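Local coordinates for DotU family type IV/VI secretion system protein (Acinetobacter baumannii, PDB 6Y4R), which is the cytoplasmic domain of TssL, a DotU-family component of the type VI secretion system, and probably helps assemble its membrane complex, at residues I66-V71 and G132-Y137. Sequence-based numbering, arbitrary orientation.
Sequences IDETIV and GFQGKY
E68, near the C-terminal end of helix 52-71, meets the loop at F133-G135 with its carboxylate and makes nearly the whole contact. I66 points away from the loop and, with T69 and I70, packs on helix 9-19, as suits buried beta-branched side chains, while D67, also buried, spends its carboxylate on W85 and the backbone of L90 and Q91. E68 crosses the gap: with CG anti to the backbone N (chi1 162°) and the chain extended beyond it, the long glutamate carries its acid group across the 7.1 Å between E68 CA and F133 CA. Its two oxygens then grip two successive peptide N-H groups. Q134 N donates to E68 OE2 at 2.8 Å in a nearly straight bond (167°), meeting it on the syn side, 15° out of the carboxylate plane. G135 N reaches the syn lone pair of E68 OE1 at 3.0 Å along a more bent path. With one bond on each oxygen, rotation of the group is probably restrained. E68 OE1 also lies over one face of the F133 ring, 4.1 Å from F133 CE1, and R138 adds a salt bridge to OE2, probably stabilising the negative charge. The aromatic F133 suits its buried place, its ring stacking on F104 of helix 100-114. In the loop, G135 has the positive phi that glycine adopts readily, and its N sits 3.7 Å above the plane of the F133 ring, offset toward the rim; G132, also at positive phi, is the C' residue of the Schellman motif ending helix 119-130. The result is a bidentate carboxylate-to-backbone interaction that ties helix 52-71 to the loop between helix 119-130 and helix 143-159 in this all-helical DotU-family domain.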
# COMPACT_ATOMS: atom_id res chain seq x y z
N ILE A 66 -0.42 -4.68 -0.91
CA ILE A 66 -1.10 -5.81 -1.57
C ILE A 66 -0.21 -7.04 -1.58
O ILE A 66 -0.70 -8.17 -1.41
CB ILE A 66 -1.55 -5.41 -2.99
CG1 ILE A 66 -2.36 -6.54 -3.64
CG2 ILE A 66 -0.35 -5.06 -3.87
CD1 ILE A 66 -3.56 -6.93 -2.87
N ASP A 67 1.11 -6.86 -1.73
CA ASP A 67 1.98 -8.03 -1.76
C ASP A 67 1.98 -8.76 -0.43
O ASP A 67 1.85 -9.99 -0.39
CB ASP A 67 3.43 -7.65 -2.10
CG ASP A 67 3.68 -7.37 -3.60
OD1 ASP A 67 2.79 -7.61 -4.45
OD2 ASP A 67 4.84 -7.03 -3.94
N GLU A 68 2.04 -8.02 0.69
CA GLU A 68 2.15 -8.68 1.99
C GLU A 68 0.82 -9.20 2.50
O GLU A 68 0.78 -10.19 3.24
CB GLU A 68 2.82 -7.76 3.01
CG GLU A 68 2.59 -8.17 4.47
CD GLU A 68 3.14 -7.17 5.49
OE1 GLU A 68 4.34 -6.87 5.42
OE2 GLU A 68 2.37 -6.69 6.36
N THR A 69 -0.28 -8.54 2.12
CA THR A 69 -1.60 -9.07 2.45
C THR A 69 -1.76 -10.47 1.86
O THR A 69 -2.26 -11.38 2.53
CB THR A 69 -2.67 -8.13 1.91
OG1 THR A 69 -2.54 -6.85 2.55
CG2 THR A 69 -4.05 -8.67 2.18
N ILE A 70 -1.35 -10.63 0.60
CA ILE A 70 -1.50 -11.91 -0.10
C ILE A 70 -0.54 -12.96 0.45
O ILE A 70 -0.92 -14.10 0.69
CB ILE A 70 -1.32 -11.70 -1.61
CG1 ILE A 70 -2.56 -11.01 -2.19
CG2 ILE A 70 -1.01 -13.04 -2.29
CD1 ILE A 70 -2.41 -10.61 -3.60
N VAL A 71 0.74 -12.60 0.61
CA VAL A 71 1.73 -13.60 0.99
C VAL A 71 1.59 -14.07 2.45
O VAL A 71 1.98 -15.20 2.76
CB VAL A 71 3.15 -13.06 0.65
CG1 VAL A 71 3.65 -11.99 1.68
CG2 VAL A 71 4.13 -14.20 0.49
N GLY A 132 -3.30 -3.04 7.68
CA GLY A 132 -2.61 -4.23 8.12
C GLY A 132 -1.17 -4.37 7.71
O GLY A 132 -0.52 -5.34 8.10
N PHE A 133 -0.63 -3.40 6.98
CA PHE A 133 0.76 -3.49 6.57
C PHE A 133 1.66 -3.38 7.79
O PHE A 133 1.53 -2.45 8.59
CB PHE A 133 1.10 -2.40 5.55
CG PHE A 133 2.55 -2.44 5.11
CD1 PHE A 133 2.93 -3.17 3.99
CD2 PHE A 133 3.53 -1.77 5.82
CE1 PHE A 133 4.27 -3.22 3.58
CE2 PHE A 133 4.86 -1.82 5.41
CZ PHE A 133 5.22 -2.54 4.30
N GLN A 134 2.55 -4.35 7.94
CA GLN A 134 3.53 -4.41 9.02
C GLN A 134 4.97 -4.26 8.55
O GLN A 134 5.76 -3.58 9.20
CB GLN A 134 3.40 -5.72 9.76
CG GLN A 134 1.99 -6.01 10.13
CD GLN A 134 1.90 -7.04 11.21
OE1 GLN A 134 0.98 -7.00 12.01
NE2 GLN A 134 2.82 -8.00 11.20
N GLY A 135 5.31 -4.88 7.42
CA GLY A 135 6.67 -4.81 6.93
C GLY A 135 7.66 -5.37 7.93
O GLY A 135 7.53 -6.49 8.43
N LYS A 136 8.66 -4.56 8.21
CA LYS A 136 9.78 -4.95 9.05
C LYS A 136 9.39 -5.11 10.52
O LYS A 136 10.10 -5.81 11.26
CB LYS A 136 10.88 -3.91 8.83
CG LYS A 136 11.90 -3.77 9.90
CD LYS A 136 12.47 -2.35 9.92
CE LYS A 136 11.37 -1.34 10.23
NZ LYS A 136 11.92 0.06 10.29
N TYR A 137 8.26 -4.55 10.93
CA TYR A 137 7.77 -4.64 12.30
C TYR A 137 7.11 -5.98 12.61
O TYR A 137 6.74 -6.20 13.77
CB TYR A 137 6.76 -3.53 12.57
CG TYR A 137 7.39 -2.17 12.70
CD1 TYR A 137 7.62 -1.39 11.59
CD2 TYR A 137 7.76 -1.68 13.94
CE1 TYR A 137 8.20 -0.15 11.70
CE2 TYR A 137 8.33 -0.44 14.06
CZ TYR A 137 8.55 0.32 12.93
OH TYR A 137 9.12 1.57 13.01